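2L protein (Yaba-like disease virus, PDB 3IT8) is thought to be a secreted poxviral protein with an MHC class I-like fold that binds and neutralises host tumour necrosis factor. Local coordinates at residues P57-G61 against N62-F66; V110-N114 against G115-R119; D286-A290 against Q291-C295. All blocks are in the same frame, centred on the assembly; numbering follows the deposited sequence.

Contact 1 of 3, residues P57-G61 against N62-F66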
loop_
_atom_site.group_PDB
_atom_site.type_symbol
_atom_site.label_atom_id
_atom_site.label_comp_id
_atom_site.label_asym_id
_atom_site.label_seq_id
_atom_site.Cartn_x
_atom_site.Cartn_y
_atom_site.Cartn_z
ATOM N N PRO D 57 -30.529 1.197 10.434
ATOM C CA PRO D 57 -29.846 0.109 11.139
ATOM C C PRO D 57 -29.071 0.526 12.380
ATOM O O PRO D 57 -28.876 -0.276 13.283
ATOM C CB PRO D 57 -28.900 -0.449 10.079
ATOM C CG PRO D 57 -29.638 -0.206 8.825
ATOM C CD PRO D 57 -30.168 1.191 9.008
ATOM N N HIS D 58 -28.626 1.775 12.422
ATOM C CA HIS D 58 -27.828 2.238 13.540
ATOM C C HIS D 58 -28.570 3.009 14.604
ATOM O O HIS D 58 -27.955 3.560 15.512
ATOM C CB HIS D 58 -26.637 3.020 13.002
ATOM C CG HIS D 58 -25.714 2.180 12.177
ATOM N ND1 HIS D 58 -24.929 1.186 12.723
ATOM C CD2 HIS D 58 -25.502 2.136 10.840
ATOM C CE1 HIS D 58 -24.274 0.566 11.757
ATOM N NE2 HIS D 58 -24.604 1.122 10.605
ATOM N N THR D 59 -29.892 3.054 14.490
ATOM C CA THR D 59 -30.700 3.703 15.507
ATOM C C THR D 59 -30.910 2.544 16.471
ATOM O O THR D 59 -31.336 1.475 16.056
ATOM C CB THR D 59 -32.050 4.164 14.959
ATOM O OG1 THR D 59 -31.840 5.149 13.942
ATOM C CG2 THR D 59 -32.884 4.776 16.068
ATOM N N PRO D 60 -30.585 2.727 17.762
ATOM C CA PRO D 60 -30.733 1.689 18.795
ATOM C C PRO D 60 -32.075 0.942 18.789
ATOM O O PRO D 60 -33.140 1.548 18.598
ATOM C CB PRO D 60 -30.522 2.462 20.091
ATOM C CG PRO D 60 -29.604 3.578 19.684
ATOM C CD PRO D 60 -30.164 4.010 18.358
ATOM N N GLY D 61 -32.016 -0.369 19.009
ATOM C CA GLY D 61 -33.222 -1.181 19.035
ATOM C C GLY D 61 -33.895 -1.153 20.394
ATOM O O GLY D 61 -33.413 -0.479 21.303
ATOM N N ASN D 62 -35.002 -1.879 20.544
ATOM C CA ASN D 62 -35.743 -1.910 21.810
ATOM C C ASN D 62 -36.190 -0.503 22.136
ATOM O O ASN D 62 -36.018 -0.042 23.263
ATOM C CB ASN D 62 -34.866 -2.391 22.960
ATOM C CG ASN D 62 -34.071 -3.612 22.611
ATOM O OD1 ASN D 62 -34.130 -4.101 21.488
ATOM N ND2 ASN D 62 -33.309 -4.114 23.572
ATOM N N ASP D 63 -36.760 0.180 21.151
ATOM C CA ASP D 63 -37.202 1.544 21.347
ATOM C C ASP D 63 -36.092 2.296 22.049
ATOM O O ASP D 63 -36.265 2.758 23.179
ATOM C CB ASP D 63 -38.480 1.582 22.179
ATOM C CG ASP D 63 -39.598 0.802 21.539
ATOM O OD1 ASP D 63 -39.933 1.094 20.371
ATOM O OD2 ASP D 63 -40.139 -0.109 22.200
ATOM N N TYR D 64 -34.942 2.375 21.378
ATOM C CA TYR D 64 -33.784 3.103 21.890
ATOM C C TYR D 64 -33.321 2.653 23.269
ATOM O O TYR D 64 -32.841 3.475 24.058
ATOM C CB TYR D 64 -34.086 4.608 21.939
ATOM C CG TYR D 64 -34.595 5.179 20.633
ATOM C CD1 TYR D 64 -35.851 4.835 20.139
ATOM C CD2 TYR D 64 -33.807 6.055 19.878
ATOM C CE1 TYR D 64 -36.315 5.337 18.937
ATOM C CE2 TYR D 64 -34.256 6.568 18.674
ATOM C CZ TYR D 64 -35.514 6.206 18.206
ATOM O OH TYR D 64 -35.973 6.723 17.010
ATOM N N ASN D 65 -33.444 1.356 23.551
ATOM C CA ASN D 65 -33.054 0.815 24.847
ATOM C C ASN D 65 -33.700 1.638 25.957
ATOM O O ASN D 65 -33.084 1.851 27.003
ATOM C CB ASN D 65 -31.539 0.870 25.009
ATOM C CG ASN D 65 -30.813 0.042 23.978
ATOM O OD1 ASN D 65 -29.925 0.535 23.298
ATOM N ND2 ASN D 65 -31.177 -1.227 23.862
ATOM N N PHE D 66 -34.932 2.104 25.730
ATOM C CA PHE D 66 -35.628 2.927 26.718
ATOM C C PHE D 66 -35.819 2.287 28.091
ATOM O O PHE D 66 -35.484 2.890 29.109
ATOM C CB PHE D 66 -36.993 3.368 26.210
ATOM C CG PHE D 66 -37.687 4.301 27.136
ATOM C CD1 PHE D 66 -37.392 5.652 27.127
ATOM C CD2 PHE D 66 -38.591 3.826 28.066
ATOM C CE1 PHE D 66 -37.991 6.523 28.039
ATOM C CE2 PHE D 66 -39.198 4.691 28.984
ATOM C CZ PHE D 66 -38.896 6.039 28.968
#

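Contact 2 of 3, residues V110-N114 against G115-R119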
loop_
_atom_site.group_PDB
_atom_site.type_symbol
_atom_site.label_atom_id
_atom_site.label_comp_id
_atom_site.label_asym_id
_atom_site.label_seq_id
_atom_site.Cartn_x
_atom_site.Cartn_y
_atom_site.Cartn_z
ATOM N N VAL D 110 -24.242 13.450 31.148
ATOM C CA VAL D 110 -25.365 13.378 32.055
ATOM C C VAL D 110 -25.498 14.712 32.749
ATOM O O VAL D 110 -24.533 15.192 33.323
ATOM C CB VAL D 110 -25.127 12.274 33.117
ATOM C CG1 VAL D 110 -26.162 12.371 34.233
ATOM C CG2 VAL D 110 -25.197 10.908 32.462
ATOM N N GLU D 111 -26.674 15.326 32.673
ATOM C CA GLU D 111 -26.899 16.583 33.370
ATOM C C GLU D 111 -28.041 16.428 34.374
ATOM O O GLU D 111 -28.861 15.515 34.281
ATOM C CB GLU D 111 -27.183 17.731 32.408
ATOM C CG GLU D 111 -28.306 17.488 31.465
ATOM C CD GLU D 111 -28.547 18.676 30.560
ATOM O OE1 GLU D 111 -27.548 19.296 30.111
ATOM O OE2 GLU D 111 -29.736 18.979 30.284
ATOM N N THR D 112 -28.062 17.335 35.341
ATOM C CA THR D 112 -29.035 17.349 36.419
ATOM C C THR D 112 -29.842 18.627 36.316
ATOM O O THR D 112 -29.481 19.524 35.566
ATOM C CB THR D 112 -28.276 17.272 37.765
ATOM O OG1 THR D 112 -28.308 15.927 38.247
ATOM C CG2 THR D 112 -28.842 18.209 38.789
ATOM N N ALA D 113 -30.949 18.712 37.041
ATOM C CA ALA D 113 -31.753 19.929 36.999
ATOM C C ALA D 113 -30.887 21.095 37.502
ATOM O O ALA D 113 -31.156 22.259 37.201
ATOM C CB ALA D 113 -32.994 19.770 37.876
ATOM N N ASN D 114 -29.835 20.763 38.256
ATOM C CA ASN D 114 -28.916 21.749 38.816
ATOM C C ASN D 114 -27.796 22.116 37.854
ATOM O O ASN D 114 -27.050 23.064 38.103
ATOM C CB ASN D 114 -28.305 21.232 40.114
ATOM C CG ASN D 114 -29.349 20.792 41.103
ATOM O OD1 ASN D 114 -30.298 21.529 41.393
ATOM N ND2 ASN D 114 -29.187 19.584 41.634
ATOM N N GLY D 115 -27.670 21.367 36.760
ATOM C CA GLY D 115 -26.632 21.651 35.781
ATOM C C GLY D 115 -25.819 20.442 35.365
ATOM O O GLY D 115 -25.988 19.368 35.928
ATOM N N PRO D 116 -24.915 20.591 34.383
ATOM C CA PRO D 116 -24.069 19.500 33.886
ATOM C C PRO D 116 -23.401 18.735 35.005
ATOM O O PRO D 116 -22.909 19.327 35.962
ATOM C CB PRO D 116 -23.065 20.215 32.993
ATOM C CG PRO D 116 -23.004 21.580 33.584
ATOM C CD PRO D 116 -24.454 21.876 33.842
ATOM N N LEU D 117 -23.378 17.414 34.869
ATOM C CA LEU D 117 -22.804 16.542 35.882
ATOM C C LEU D 117 -21.532 15.836 35.394
ATOM O O LEU D 117 -20.426 16.181 35.812
ATOM C CB LEU D 117 -23.861 15.522 36.305
ATOM C CG LEU D 117 -23.617 14.778 37.601
ATOM C CD1 LEU D 117 -23.390 15.789 38.708
ATOM C CD2 LEU D 117 -24.801 13.895 37.910
ATOM N N ALA D 118 -21.683 14.855 34.509
ATOM C CA ALA D 118 -20.533 14.111 33.992
ATOM C C ALA D 118 -20.604 13.847 32.502
ATOM O O ALA D 118 -21.670 13.602 31.944
ATOM C CB ALA D 118 -20.383 12.786 34.722
ATOM N N ARG D 119 -19.437 13.861 31.878
ATOM C CA ARG D 119 -19.279 13.654 30.438
ATOM C C ARG D 119 -18.578 12.320 30.184
ATOM O O ARG D 119 -17.603 11.991 30.849
ATOM C CB ARG D 119 -18.459 14.822 29.884
ATOM C CG ARG D 119 -17.931 14.664 28.491
ATOM C CD ARG D 119 -17.053 15.859 28.118
ATOM N NE ARG D 119 -17.812 17.091 27.954
ATOM C CZ ARG D 119 -17.791 18.107 28.808
ATOM N NH1 ARG D 119 -17.040 18.038 29.897
ATOM N NH2 ARG D 119 -18.525 19.189 28.572
#

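Contact 3 of 3, residues D286-A290 against Q291-C295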
loop_
_atom_site.group_PDB
_atom_site.type_symbol
_atom_site.label_atom_id
_atom_site.label_comp_id
_atom_site.label_asym_id
_atom_site.label_seq_id
_atom_site.Cartn_x
_atom_site.Cartn_y
_atom_site.Cartn_z
ATOM N N ASP D 286 -23.788 24.323 7.479
ATOM C CA ASP D 286 -23.975 23.410 6.351
ATOM C C ASP D 286 -23.801 24.118 5.014
ATOM O O ASP D 286 -23.132 23.610 4.115
ATOM C CB ASP D 286 -25.342 22.733 6.444
ATOM C CG ASP D 286 -25.318 21.502 7.339
ATOM O OD1 ASP D 286 -24.397 21.405 8.185
ATOM O OD2 ASP D 286 -26.221 20.639 7.196
ATOM N N THR D 287 -24.411 25.285 4.874
ATOM C CA THR D 287 -24.247 26.073 3.662
ATOM C C THR D 287 -22.910 26.735 3.969
ATOM O O THR D 287 -22.644 27.027 5.126
ATOM C CB THR D 287 -25.374 27.119 3.537
ATOM O OG1 THR D 287 -25.303 28.057 4.616
ATOM C CG2 THR D 287 -26.737 26.419 3.593
ATOM N N LEU D 288 -22.064 26.965 2.974
ATOM C CA LEU D 288 -20.728 27.540 3.227
ATOM C C LEU D 288 -19.930 26.756 4.273
ATOM O O LEU D 288 -19.808 27.196 5.403
ATOM C CB LEU D 288 -20.801 29.034 3.648
ATOM C CG LEU D 288 -21.436 29.834 4.827
ATOM C CD1 LEU D 288 -22.931 29.817 4.695
ATOM C CD2 LEU D 288 -21.005 29.344 6.190
ATOM N N GLU D 289 -19.383 25.600 3.891
ATOM C CA GLU D 289 -18.608 24.746 4.807
ATOM C C GLU D 289 -17.897 25.503 5.941
ATOM O O GLU D 289 -17.951 25.102 7.102
ATOM C CB GLU D 289 -17.596 23.910 4.018
ATOM C CG GLU D 289 -18.238 22.899 3.072
ATOM C CD GLU D 289 -17.217 21.984 2.405
ATOM O OE1 GLU D 289 -16.309 22.500 1.716
ATOM O OE2 GLU D 289 -17.323 20.747 2.570
ATOM N N ALA D 290 -17.236 26.601 5.604
ATOM C CA ALA D 290 -16.559 27.411 6.610
ATOM C C ALA D 290 -16.052 28.700 5.978
ATOM O O ALA D 290 -15.091 28.682 5.206
ATOM C CB ALA D 290 -15.409 26.646 7.220
ATOM N N GLN D 291 -16.708 29.818 6.293
ATOM C CA GLN D 291 -16.316 31.119 5.755
ATOM C C GLN D 291 -15.745 32.066 6.802
ATOM O O GLN D 291 -16.139 32.037 7.968
ATOM C CB GLN D 291 -17.487 31.798 5.074
ATOM C CG GLN D 291 -17.593 31.475 3.616
ATOM C CD GLN D 291 -18.428 32.503 2.875
ATOM O OE1 GLN D 291 -18.199 33.714 3.006
ATOM N NE2 GLN D 291 -19.400 32.035 2.088
ATOM N N VAL D 292 -14.807 32.911 6.374
ATOM C CA VAL D 292 -14.179 33.865 7.278
ATOM C C VAL D 292 -14.778 35.253 7.060
ATOM O O VAL D 292 -15.088 35.640 5.929
ATOM C CB VAL D 292 -12.665 33.914 7.054
ATOM C CG1 VAL D 292 -11.994 34.584 8.233
ATOM C CG2 VAL D 292 -12.121 32.510 6.859
ATOM N N TYR D 293 -14.972 35.989 8.153
ATOM C CA TYR D 293 -15.550 37.335 8.096
ATOM C C TYR D 293 -14.759 38.293 8.977
ATOM O O TYR D 293 -14.389 37.960 10.104
ATOM C CB TYR D 293 -17.009 37.305 8.530
ATOM C CG TYR D 293 -17.865 36.399 7.682
ATOM C CD1 TYR D 293 -18.048 35.054 8.020
ATOM C CD2 TYR D 293 -18.491 36.878 6.535
ATOM C CE1 TYR D 293 -18.848 34.204 7.228
ATOM C CE2 TYR D 293 -19.284 36.044 5.738
ATOM C CZ TYR D 293 -19.461 34.711 6.093
ATOM O OH TYR D 293 -20.265 33.904 5.331
ATOM N N THR D 294 -14.530 39.502 8.475
ATOM C CA THR D 294 -13.714 40.469 9.209
ATOM C C THR D 294 -14.353 41.778 9.645
ATOM O O THR D 294 -15.566 41.889 9.807
ATOM C CB THR D 294 -12.472 40.843 8.377
ATOM O OG1 THR D 294 -12.898 41.367 7.113
ATOM C CG2 THR D 294 -11.590 39.631 8.139
ATOM N N CYS D 295 -13.462 42.753 9.828
ATOM C CA CYS D 295 -13.707 44.149 10.219
ATOM C C CYS D 295 -14.326 44.501 11.565
ATOM O O CYS D 295 -15.220 43.832 12.068
ATOM C CB CYS D 295 -14.445 44.911 9.106
ATOM S SG CYS D 295 -16.049 44.242 8.595
#

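Contact 1 of 3, residues P57-G61 against N62-F66
At the entrance to helix 61-82, one of the two long helices lying over the eight-stranded sheet of this MHC-like domain, Pro-60 and Gly-61 turn their carbonyls toward the amides of Tyr-64 and Asn-65. Gly-61 O accepts from Asn-65 N at 2.9 Å, the donor tilted only modestly from the carbonyl plane and the N-H reaching the oxygen at 147°. The preceding i to i+4 bond, Tyr-64 N to Pro-60 O at 3.4 Å, is weak. In this model Asn-62 to Asn-65 all have positive phi and psi, so the backbone here winds with left-handed angles before Phe-66 takes right-handed helical values.

Two side chains of the incoming loop lie against residues 62-66. Pro-60 directs its CB toward them, 3.8 Å from Asn-65 OD1, while its CD lies 4.4 Å from Tyr-64 CD2. Thr-59 reaches the Tyr-64 ring with its methyl, because CG2 stands anti to the backbone N; OG1 is thereby placed beside that N, where it hydrogen-bonds Ser-56 and Tyr-170. The buried phenol is held at its far end by Asp-23 and Thr-31 on the sheet, and Tyr-5 meets the ring edge-to-face. Across the contact itself, Thr-59 CG2 approaches the ring obliquely, 3.4 Å from Tyr-64 CE2.

Contact 2 of 3, residues V110-N114 against G115-R119
Thr-112 and Gly-115 pair through both of their backbone groups and close a two-residue beta hairpin, with a type I turn from Thr-112 to Gly-115 joining strands 103-112 and 115-121. Gly-115 N reaches Thr-112 O at 2.8 Å, and Thr-112 N reaches Gly-115 O at 3.0 Å. Gly-115 has positive phi (131°) where the turn gives way to the second strand.

Further from the turn the register slips by one residue in a classic beta bulge, where Leu-117 and Ala-118 both face Val-110. The mark of the bulge is that the single oxygen Val-110 O takes two donors, Leu-117 N at 2.9 Å and Ala-118 N at 3.1 Å. Beyond the bulge, Val-110 N donates almost straight to Ala-118 O at 2.7 Å.

The bulge also sets the side chains. Leu-117 CD2 lies 4.2 Å from Val-110 CG1, on the face that carries Val-110, Thr-112 and Ala-118; Leu-91 and Phe-127 of the flanking strands extend this apolar patch. Glu-111 and Pro-116 occupy the other face, both near Tyr-243 of the Ig-like domain, whose hydroxyl hydrogen-bonds Glu-111 OE1. At the root of this side chain, the pairing of the two strands puts Glu-111 CB 3.9 Å from Pro-116 CA.

Contact 3 of 3, residues D286-A290 against Q291-C295
Gln-291 folds its side chain back over Leu-288, so the first residue of strand 291-293 rests on the loop that leads into it. Its CB lies next to the preceding peptide, 3.5 Å from Ala-290 C, as its place on the backbone requires. One bond further out, CG meets the leucine, 4.0 Å from Leu-288 CB. The chain stays extended beyond CG (chi2 -160°) and carries the amide past the leucine, the two side chains crossing at about a right angle. At the tip the two amide atoms have different neighbours. NE2 lies 3.7 Å from Leu-288 CB and 4.1 Å from Leu-288 CG, a contact of an amide nitrogen with aliphatic carbon. OE1 turns toward the next residue on the same side of the strand, 3.1 Å from Tyr-293 OH. That hydroxyl is also 4.3 Å from Leu-288 CG, so the leucine, the amide and the phenol form a small surface cluster.

Leu-288 has positive phi (53°), and its CB points toward the strand segment, with CG lodged between the backbone N and the carbonyl carbon (chi1 61°). Its side chain also touches Thr-183 and Pro-184, and the Tyr-293 side chain also touches Val-186 and Val-188 of strand 185-189. No hydrogen bond joins the two segments; instead the strand is fixed by backbone bonds from Gln-291 to Val-283 and from Tyr-293 to Cys-281, which is disulfide-linked to Cys-202. On the loop side, Asp-286 binds the amino group of Ile-1. This placement, a short edge strand following the strand that bears the intersheet cysteine, is typical of the F-G hairpin of an immunoglobulin-like domain.

From the N terminus, the chain first builds the strands up to 41-47, and contact 1 then brings the following loop into helix 61-82. After that helix and strand 90-100, contact 2 closes the hairpin between strands 103-112 and 115-121 in the same sheet. Helix 148-174 completes this domain before the chain enters the Ig-like domain, where contact 3 leads from strand 279-284 into edge strand 291-293. The three contacts follow in series; none nests or crosses. Contacts 1 and 2 have centres about 23 Å apart, whereas contact 3 lies across the chain's centre from both. Contacts 2 and 3 each have neighbours in the other domain.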